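PDB 4DJT: GTP-binding nuclear protein GSP1 from Encephalitozoon cuniculi, which binds guanine nucleotides as a Ran-family small GTPase and probably takes part in nucleocytoplasmic transport, being needed for protein import into the nucleus and for RNA export. Local coordinates for residues R30-R35 and H160-P165; N59-N64 and P177-V182; K108-V113 and A118-C123. All coordinates share one frame; numbering follows the deposited sequence.

Overall arrangement
Contacts 2 and 3 reach the central sheet of the Ras-like GTPase fold through strands 60-68 and 120-125, while contact 1 joins the loop after helix 24-28 to the entry of helix 164-174, close to the GDP pocket. Contacts 1 and 2 touch, with centres about 13 Å apart. Their segments alternate along the chain, in the order 30-35, 59-64, 160-165, 177-182. Contact 3 lies inside the loops closed by the other two, its centre about 20 Å from that of contact 1 and on the other side of the chain's centre; it packs helix 103-114 on strand 120-125. Pro165 of helix 164-174 packs on Val121 and Cys123, so contact 1 touches the strand used by contact 3.

Contact 1: residues R30-R35 and H160-P165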
loop_
_atom_site.group_PDB
_atom_site.type_symbol
_atom_site.label_atom_id
_atom_site.label_comp_id
_atom_site.label_asym_id
_atom_site.label_seq_id
_atom_site.Cartn_x
_atom_site.Cartn_y
_atom_site.Cartn_z
ATOM N N ARG A 30 -1.857 -8.464 -8.211
ATOM C CA ARG A 30 -1.094 -9.608 -8.669
ATOM C C ARG A 30 -1.703 -10.852 -8.061
ATOM O O ARG A 30 -2.513 -10.783 -7.149
ATOM C CB ARG A 30 0.392 -9.440 -8.284
ATOM C CG ARG A 30 1.013 -8.193 -8.892
ATOM C CD ARG A 30 2.414 -7.898 -8.327
ATOM N NE ARG A 30 3.261 -7.501 -9.425
ATOM C CZ ARG A 30 3.507 -6.254 -9.800
ATOM N NH1 ARG A 30 4.278 -6.035 -10.864
ATOM N NH2 ARG A 30 3.068 -5.232 -9.087
ATOM N N VAL A 31 -1.327 -12.004 -8.571
ATOM C CA VAL A 31 -1.972 -13.222 -8.130
ATOM C C VAL A 31 -1.827 -13.431 -6.627
ATOM O O VAL A 31 -2.824 -13.687 -5.949
ATOM C CB VAL A 31 -1.463 -14.446 -8.922
ATOM C CG1 VAL A 31 -1.917 -15.735 -8.263
ATOM C CG2 VAL A 31 -1.912 -14.347 -10.382
ATOM N N LEU A 32 -0.606 -13.268 -6.099
ATOM C CA LEU A 32 -0.367 -13.399 -4.631
ATOM C C LEU A 32 -0.939 -14.729 -4.136
ATOM O O LEU A 32 -0.617 -15.751 -4.728
ATOM C CB LEU A 32 -0.935 -12.171 -3.892
ATOM C CG LEU A 32 -0.423 -10.843 -4.472
ATOM C CD1 LEU A 32 -1.120 -9.630 -3.827
ATOM C CD2 LEU A 32 1.110 -10.719 -4.310
ATOM N N ASP A 33 -1.734 -14.751 -3.052
ATOM C CA ASP A 33 -2.280 -16.018 -2.536
ATOM C C ASP A 33 -3.248 -16.653 -3.508
ATOM O O ASP A 33 -3.530 -17.846 -3.379
ATOM C CB ASP A 33 -3.003 -15.843 -1.200
ATOM C CG ASP A 33 -2.078 -15.533 -0.080
ATOM O OD1 ASP A 33 -0.845 -15.519 -0.326
ATOM O OD2 ASP A 33 -2.584 -15.290 1.034
ATOM N N GLY A 34 -3.725 -15.884 -4.491
ATOM C CA GLY A 34 -4.544 -16.419 -5.599
ATOM C C GLY A 34 -5.678 -15.448 -5.951
ATOM O O GLY A 34 -6.089 -14.637 -5.125
ATOM N N ARG A 35 -6.166 -15.515 -7.182
ATOM C CA ARG A 35 -7.318 -14.673 -7.569
ATOM C C ARG A 35 -8.559 -14.946 -6.738
ATOM O O ARG A 35 -9.269 -14.011 -6.349
ATOM C CB ARG A 35 -7.667 -14.888 -9.018
ATOM C CG ARG A 35 -6.619 -14.383 -9.946
ATOM C CD ARG A 35 -7.050 -14.616 -11.389
ATOM N NE ARG A 35 -6.006 -14.205 -12.301
ATOM C CZ ARG A 35 -4.973 -14.948 -12.661
ATOM N NH1 ARG A 35 -4.807 -16.180 -12.191
ATOM N NH2 ARG A 35 -4.086 -14.453 -13.475
ATOM N N HIS A 160 9.863 -4.301 -8.794
ATOM C CA HIS A 160 11.128 -3.954 -8.133
ATOM C C HIS A 160 10.817 -3.547 -6.720
ATOM O O HIS A 160 10.047 -2.630 -6.504
ATOM C CB HIS A 160 11.844 -2.805 -8.865
ATOM C CG HIS A 160 13.129 -2.309 -8.184
ATOM N ND1 HIS A 160 14.265 -3.049 -8.132
ATOM C CD2 HIS A 160 13.433 -1.081 -7.565
ATOM C CE1 HIS A 160 15.243 -2.345 -7.509
ATOM N NE2 HIS A 160 14.742 -1.135 -7.174
ATOM N N ASN A 161 11.416 -4.254 -5.766
ATOM C CA ASN A 161 11.272 -3.992 -4.337
ATOM C C ASN A 161 9.878 -4.272 -3.749
ATOM O O ASN A 161 9.549 -3.730 -2.694
ATOM C CB ASN A 161 11.703 -2.539 -3.977
ATOM C CG ASN A 161 13.204 -2.372 -3.921
ATOM O OD1 ASN A 161 13.947 -3.330 -4.075
ATOM N ND2 ASN A 161 13.663 -1.119 -3.733
ATOM N N PHE A 162 9.100 -5.153 -4.396
ATOM C CA PHE A 162 7.725 -5.403 -4.006
ATOM C C PHE A 162 7.624 -5.752 -2.537
ATOM O O PHE A 162 6.719 -5.297 -1.843
ATOM C CB PHE A 162 7.104 -6.570 -4.783
ATOM C CG PHE A 162 5.713 -6.923 -4.313
ATOM C CD1 PHE A 162 4.609 -6.248 -4.801
ATOM C CD2 PHE A 162 5.507 -7.883 -3.322
ATOM C CE1 PHE A 162 3.341 -6.521 -4.348
ATOM C CE2 PHE A 162 4.243 -8.171 -2.852
ATOM C CZ PHE A 162 3.131 -7.502 -3.391
ATOM N N GLY A 163 8.528 -6.630 -2.088
ATOM C CA GLY A 163 8.477 -7.119 -0.736
ATOM C C GLY A 163 8.859 -6.173 0.362
ATOM O O GLY A 163 8.519 -6.447 1.546
ATOM N N LEU A 164 9.580 -5.084 0.041
ATOM C CA LEU A 164 10.195 -4.288 1.108
ATOM C C LEU A 164 9.165 -3.651 2.072
ATOM O O LEU A 164 9.377 -3.691 3.280
ATOM C CB LEU A 164 11.180 -3.223 0.550
ATOM C CG LEU A 164 12.371 -3.795 -0.234
ATOM C CD1 LEU A 164 13.286 -2.642 -0.659
ATOM C CD2 LEU A 164 13.156 -4.806 0.608
ATOM N N PRO A 165 8.054 -3.052 1.538
ATOM C CA PRO A 165 7.098 -2.478 2.482
ATOM C C PRO A 165 6.532 -3.529 3.426
ATOM O O PRO A 165 6.353 -3.263 4.605
ATOM C CB PRO A 165 6.012 -1.893 1.576
ATOM C CG PRO A 165 6.786 -1.568 0.303
ATOM C CD PRO A 165 7.660 -2.779 0.155
#
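Arg30 is the first residue of segment 30-35 to meet Phe162, and it does so with its aliphatic part. CD comes to 4.3 Å from Phe162 CE1, approaching the ring obliquely, while the charged end passes on to backbone carbonyls: NH2 bonds to Tyr27 O, NH1 to Ala156 O and NE to Leu187 O. A type II' beta turn runs from Val31 to Gly34, closed by the hydrogen bond from Gly34 N to Val31 O. Leu32, inside this turn, supplies the second contact. Its CG stands anti to the carbonyl carbon (chi1 -53°), and CD2 reaches Phe162 CZ at 3.9 Å, again on an oblique line to the ring.

Phe162 itself sits in a type I beta turn from Asn161 to Leu164 that leads into helix 164-174, and its ring also stacks with Tyr27 and meets Phe166. The contact is thus apolar and buried, with the guanidinium turned away from the ring, toward three main-chain oxygens. One of these belongs to Ala156, a nucleotide-binding residue, so Arg30 joins the hydrophobic packing to the backbone of the GDP pocket, its side chain staying about 8 Å from the bound GDP.

Contact 2: residues N59-N64 and P177-V182; sequences NVIKFN and PDLIFV
Aliphatic packing between Ile61 and Leu179 gives the closest approach here. The two side chains reach toward each other tip to tip, and Ile61 CD1 lies 3.8 Å from Leu179 CD1. Leu179 holds CG anti to its backbone N (chi1 178°), which carries the CD1 methyl out toward the strand, and Ile61 extends to meet it with CG1 anti to the carbonyl carbon.

Aromatic contacts make up the rest. Phe181 receives Ile61 CD1 at its edge, near the ring plane, with CE1 at 4.5 Å as the nearest ring atom. Its CZ in turn approaches the edge of Phe63, 4.3 Å from CE2, although CE2 lies oblique to the Phe181 ring. Both phenylalanines have further aromatic partners, Phe181 stacking with Phe53 and Phe63 meeting Phe166.

Hydrogen bonds to other parts of the chain fix both segments: the backbones of Ile61 and Phe63 pair with Phe53 and Val51 in the neighbouring antiparallel strand 46-54, while Ile180 N bonds to Asp56 OD1 and Leu179 O accepts from Arg171 NE of helix 164-174.

Ile61 and Phe63, two residues apart, thus point from one face of strand 60-68 to the segment after the last helix of the Ras-like fold. This is consistent with the C-terminal extension that Ran in its GDP-bound form lays back against the GTPase domain.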
loop_
_atom_site.group_PDB
_atom_site.type_symbol
_atom_site.label_atom_id
_atom_site.label_comp_id
_atom_site.label_asym_id
_atom_site.label_seq_id
_atom_site.Cartn_x
_atom_site.Cartn_y
_atom_site.Cartn_z
ATOM N N ASN A 59 6.700 -18.686 10.946
ATOM C CA ASN A 59 5.395 -18.058 11.140
ATOM C C ASN A 59 4.782 -17.724 9.788
ATOM O O ASN A 59 5.494 -17.339 8.845
ATOM C CB ASN A 59 5.470 -16.786 11.971
ATOM C CG ASN A 59 6.273 -16.955 13.240
ATOM O OD1 ASN A 59 5.782 -17.476 14.234
ATOM N ND2 ASN A 59 7.508 -16.471 13.222
ATOM N N VAL A 60 3.472 -17.894 9.706
ATOM C CA VAL A 60 2.688 -17.524 8.531
ATOM C C VAL A 60 2.193 -16.111 8.773
ATOM O O VAL A 60 1.475 -15.860 9.749
ATOM C CB VAL A 60 1.446 -18.426 8.357
ATOM C CG1 VAL A 60 0.841 -18.245 6.981
ATOM C CG2 VAL A 60 1.786 -19.878 8.619
ATOM N N ILE A 61 2.557 -15.196 7.882
ATOM C CA ILE A 61 2.204 -13.813 8.037
ATOM C C ILE A 61 1.344 -13.410 6.875
ATOM O O ILE A 61 1.799 -13.460 5.738
ATOM C CB ILE A 61 3.459 -12.949 8.102
ATOM C CG1 ILE A 61 4.209 -13.303 9.369
ATOM C CG2 ILE A 61 3.085 -11.464 8.077
ATOM C CD1 ILE A 61 5.576 -12.651 9.500
ATOM N N LYS A 62 0.094 -13.077 7.149
ATOM C CA LYS A 62 -0.852 -12.744 6.075
ATOM C C LYS A 62 -1.231 -11.285 6.162
ATOM O O LYS A 62 -1.667 -10.789 7.235
ATOM C CB LYS A 62 -2.126 -13.618 6.114
ATOM C CG LYS A 62 -3.149 -13.199 5.038
ATOM C CD LYS A 62 -4.427 -14.036 5.078
ATOM C CE LYS A 62 -4.203 -15.391 4.493
ATOM N NZ LYS A 62 -5.376 -16.254 4.787
ATOM N N PHE A 63 -1.053 -10.586 5.043
ATOM C CA PHE A 63 -1.532 -9.219 4.909
ATOM C C PHE A 63 -2.808 -9.226 4.051
ATOM O O PHE A 63 -2.828 -9.743 2.934
ATOM C CB PHE A 63 -0.454 -8.356 4.247
ATOM C CG PHE A 63 0.826 -8.275 5.045
ATOM C CD1 PHE A 63 0.936 -7.391 6.103
ATOM C CD2 PHE A 63 1.914 -9.059 4.721
ATOM C CE1 PHE A 63 2.128 -7.264 6.828
ATOM C CE2 PHE A 63 3.103 -8.956 5.424
ATOM C CZ PHE A 63 3.218 -8.071 6.488
ATOM N N ASN A 64 -3.861 -8.616 4.572
ATOM C CA ASN A 64 -5.065 -8.408 3.796
ATOM C C ASN A 64 -5.020 -6.997 3.316
ATOM O O ASN A 64 -5.283 -6.050 4.091
ATOM C CB ASN A 64 -6.297 -8.672 4.681
ATOM C CG ASN A 64 -6.554 -10.150 4.875
ATOM O OD1 ASN A 64 -6.476 -10.953 3.921
ATOM N ND2 ASN A 64 -6.878 -10.535 6.120
ATOM N N PRO A 177 13.329 -7.187 14.504
ATOM C CA PRO A 177 13.966 -6.400 13.434
ATOM C C PRO A 177 14.715 -7.269 12.435
ATOM O O PRO A 177 15.000 -6.823 11.309
ATOM C CB PRO A 177 14.958 -5.492 14.201
ATOM C CG PRO A 177 15.098 -6.110 15.561
ATOM C CD PRO A 177 13.819 -6.819 15.845
ATOM N N ASP A 178 15.027 -8.499 12.837
ATOM C CA ASP A 178 15.770 -9.440 11.972
ATOM C C ASP A 178 14.887 -10.450 11.258
ATOM O O ASP A 178 15.384 -11.348 10.578
ATOM C CB ASP A 178 16.877 -10.150 12.753
ATOM C CG ASP A 178 16.383 -10.834 14.035
ATOM O OD1 ASP A 178 15.235 -10.648 14.489
ATOM O OD2 ASP A 178 17.207 -11.552 14.613
ATOM N N LEU A 179 13.572 -10.257 11.327
ATOM C CA LEU A 179 12.657 -11.123 10.627
ATOM C C LEU A 179 12.952 -11.004 9.151
ATOM O O LEU A 179 13.107 -9.903 8.644
ATOM C CB LEU A 179 11.204 -10.726 10.927
ATOM C CG LEU A 179 10.046 -11.470 10.266
ATOM C CD1 LEU A 179 8.766 -11.246 11.079
ATOM C CD2 LEU A 179 9.849 -11.001 8.798
ATOM N N ILE A 180 13.034 -12.138 8.468
ATOM C CA ILE A 180 13.093 -12.165 6.992
ATOM C C ILE A 180 12.019 -13.087 6.400
ATOM O O ILE A 180 11.494 -13.966 7.073
ATOM C CB ILE A 180 14.482 -12.620 6.454
ATOM C CG1 ILE A 180 14.826 -14.024 6.952
ATOM C CG2 ILE A 180 15.581 -11.650 6.848
ATOM C CD1 ILE A 180 16.028 -14.648 6.235
ATOM N N PHE A 181 11.701 -12.883 5.125
ATOM C CA PHE A 181 10.754 -13.756 4.445
ATOM C C PHE A 181 11.537 -14.852 3.772
ATOM O O PHE A 181 12.542 -14.589 3.145
ATOM C CB PHE A 181 9.907 -13.004 3.394
ATOM C CG PHE A 181 8.971 -11.954 3.978
ATOM C CD1 PHE A 181 8.401 -12.110 5.226
ATOM C CD2 PHE A 181 8.636 -10.830 3.234
ATOM C CE1 PHE A 181 7.526 -11.154 5.733
ATOM C CE2 PHE A 181 7.772 -9.864 3.750
ATOM C CZ PHE A 181 7.200 -10.034 4.982
ATOM N N VAL A 182 11.096 -16.083 3.930
ATOM C CA VAL A 182 11.791 -17.213 3.307
ATOM C C VAL A 182 10.994 -17.845 2.193
ATOM O O VAL A 182 11.388 -18.864 1.667
ATOM C CB VAL A 182 12.110 -18.302 4.349
ATOM C CG1 VAL A 182 12.876 -17.682 5.507
ATOM C CG2 VAL A 182 10.841 -18.989 4.804
#

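Contact 3: residues K108-V113 and A118-C123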
loop_
_atom_site.group_PDB
_atom_site.type_symbol
_atom_site.label_atom_id
_atom_site.label_comp_id
_atom_site.label_asym_id
_atom_site.label_seq_id
_atom_site.Cartn_x
_atom_site.Cartn_y
_atom_site.Cartn_z
ATOM N N LYS A 108 -3.180 12.358 7.008
ATOM C CA LYS A 108 -4.143 12.882 8.001
ATOM C C LYS A 108 -5.466 12.122 7.917
ATOM O O LYS A 108 -6.061 11.819 8.929
ATOM C CB LYS A 108 -4.398 14.391 7.838
ATOM N N GLU A 109 -5.884 11.782 6.707
ATOM C CA GLU A 109 -7.127 11.068 6.499
ATOM C C GLU A 109 -7.051 9.660 7.142
ATOM O O GLU A 109 -7.991 9.228 7.830
ATOM C CB GLU A 109 -7.404 10.994 4.998
ATOM C CG GLU A 109 -8.797 10.550 4.616
ATOM C CD GLU A 109 -9.028 10.601 3.117
ATOM O OE1 GLU A 109 -8.803 11.685 2.518
ATOM O OE2 GLU A 109 -9.416 9.566 2.552
ATOM N N PHE A 110 -5.916 8.982 6.957
ATOM C CA PHE A 110 -5.696 7.658 7.508
ATOM C C PHE A 110 -5.647 7.705 9.038
ATOM O O PHE A 110 -6.389 6.968 9.712
ATOM C CB PHE A 110 -4.409 7.027 6.909
ATOM C CG PHE A 110 -4.053 5.685 7.485
ATOM C CD1 PHE A 110 -4.712 4.535 7.074
ATOM C CD2 PHE A 110 -3.053 5.567 8.436
ATOM C CE1 PHE A 110 -4.387 3.303 7.614
ATOM C CE2 PHE A 110 -2.720 4.332 8.972
ATOM C CZ PHE A 110 -3.372 3.200 8.554
ATOM N N GLN A 111 -4.802 8.597 9.565
ATOM C CA GLN A 111 -4.642 8.778 10.981
ATOM C C GLN A 111 -5.896 9.301 11.665
ATOM O O GLN A 111 -6.107 9.022 12.834
ATOM C CB GLN A 111 -3.446 9.686 11.271
ATOM C CG GLN A 111 -2.161 9.130 10.715
ATOM C CD GLN A 111 -0.959 9.838 11.223
ATOM O OE1 GLN A 111 -0.940 11.075 11.274
ATOM N NE2 GLN A 111 0.051 9.084 11.620
ATOM N N ALA A 112 -6.734 10.022 10.941
ATOM C CA ALA A 112 -7.998 10.510 11.532
ATOM C C ALA A 112 -8.947 9.345 11.903
ATOM O O ALA A 112 -9.766 9.474 12.807
ATOM C CB ALA A 112 -8.696 11.463 10.573
ATOM N N VAL A 113 -8.827 8.223 11.185
ATOM C CA VAL A 113 -9.567 7.007 11.508
ATOM C C VAL A 113 -8.811 5.968 12.381
ATOM O O VAL A 113 -9.412 5.393 13.283
ATOM C CB VAL A 113 -10.096 6.328 10.196
ATOM C CG1 VAL A 113 -10.841 5.041 10.517
ATOM C CG2 VAL A 113 -10.998 7.271 9.439
ATOM N N ALA A 118 -0.163 3.563 14.136
ATOM C CA ALA A 118 -0.093 2.591 13.028
ATOM C C ALA A 118 0.928 2.985 11.975
ATOM O O ALA A 118 0.914 4.119 11.465
ATOM C CB ALA A 118 -1.470 2.411 12.401
ATOM N N PRO A 119 1.805 2.051 11.609
ATOM C CA PRO A 119 2.869 2.405 10.695
ATOM C C PRO A 119 2.353 2.780 9.315
ATOM O O PRO A 119 1.428 2.112 8.772
ATOM C CB PRO A 119 3.695 1.128 10.597
ATOM C CG PRO A 119 2.790 0.040 11.040
ATOM C CD PRO A 119 1.960 0.672 12.117
ATOM N N ILE A 120 2.961 3.816 8.750
ATOM C CA ILE A 120 2.726 4.214 7.384
ATOM C C ILE A 120 4.053 4.112 6.621
ATOM O O ILE A 120 5.042 4.673 7.048
ATOM C CB ILE A 120 2.202 5.660 7.300
ATOM C CG1 ILE A 120 0.935 5.856 8.142
ATOM C CG2 ILE A 120 1.931 6.045 5.867
ATOM C CD1 ILE A 120 0.362 7.261 8.047
ATOM N N VAL A 121 4.076 3.352 5.522
ATOM C CA VAL A 121 5.274 3.199 4.712
ATOM C C VAL A 121 5.032 4.022 3.488
ATOM O O VAL A 121 3.941 3.958 2.908
ATOM C CB VAL A 121 5.499 1.728 4.326
ATOM C CG1 VAL A 121 6.553 1.596 3.258
ATOM C CG2 VAL A 121 5.871 0.903 5.576
ATOM N N VAL A 122 6.023 4.832 3.117
ATOM C CA VAL A 122 5.889 5.707 1.955
ATOM C C VAL A 122 6.671 5.114 0.808
ATOM O O VAL A 122 7.832 4.776 0.968
ATOM C CB VAL A 122 6.357 7.154 2.245
ATOM C CG1 VAL A 122 6.345 7.993 0.958
ATOM C CG2 VAL A 122 5.454 7.789 3.292
ATOM N N CYS A 123 6.008 4.983 -0.351
ATOM C CA CYS A 123 6.630 4.478 -1.573
ATOM C C CYS A 123 6.622 5.498 -2.698
ATOM O O CYS A 123 5.578 5.951 -3.130
ATOM C CB CYS A 123 5.912 3.217 -2.096
ATOM S SG CYS A 123 6.027 1.828 -0.947
HETATM O O HOH W 1 -0.637 6.282 11.748
#
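The Phe110 ring takes Ala118 CB at its edge, close to the ring plane, with CE2 at 4.1 Å. Ile120 comes to the same ring obliquely: its CD1 is 3.8 Å from Phe110 CD2, and its CG1 is 4.0 Å from both CD2 and CE2, so the isoleucine lies along one ring bond. The two side chains run past each other in opposite directions. Phe110 is directed off the helix toward the sheet by a CG anti to its backbone N (chi1 176°), and it also touches Ala88 of strand 87-93, while Ile120 packs on Leu90 of that strand.

The flat amide of Gln111 ends beside the same isoleucine. Its NE2 stands 4.0 Å from Ile120 CD1, and CG is nearly as close, the extended side chain passing across the methyl end. NE2 also gives a hydrogen bond of 2.9 Å to a water molecule, which in turn donates to Ala118 O at 2.7 Å.

Helix 103-114 is thereby packed against the start of the parallel strand 120-125, which it precedes in the alpha/beta fold of a P-loop GTPase. Chemically the interface has two parts: an apolar one formed by Phe110, Ala118 and Ile120, and a water bridge in which the water takes a hydrogen from Gln111 NE2 and gives one to Ala118 O, linking the helix side chain to the backbone ahead of the strand.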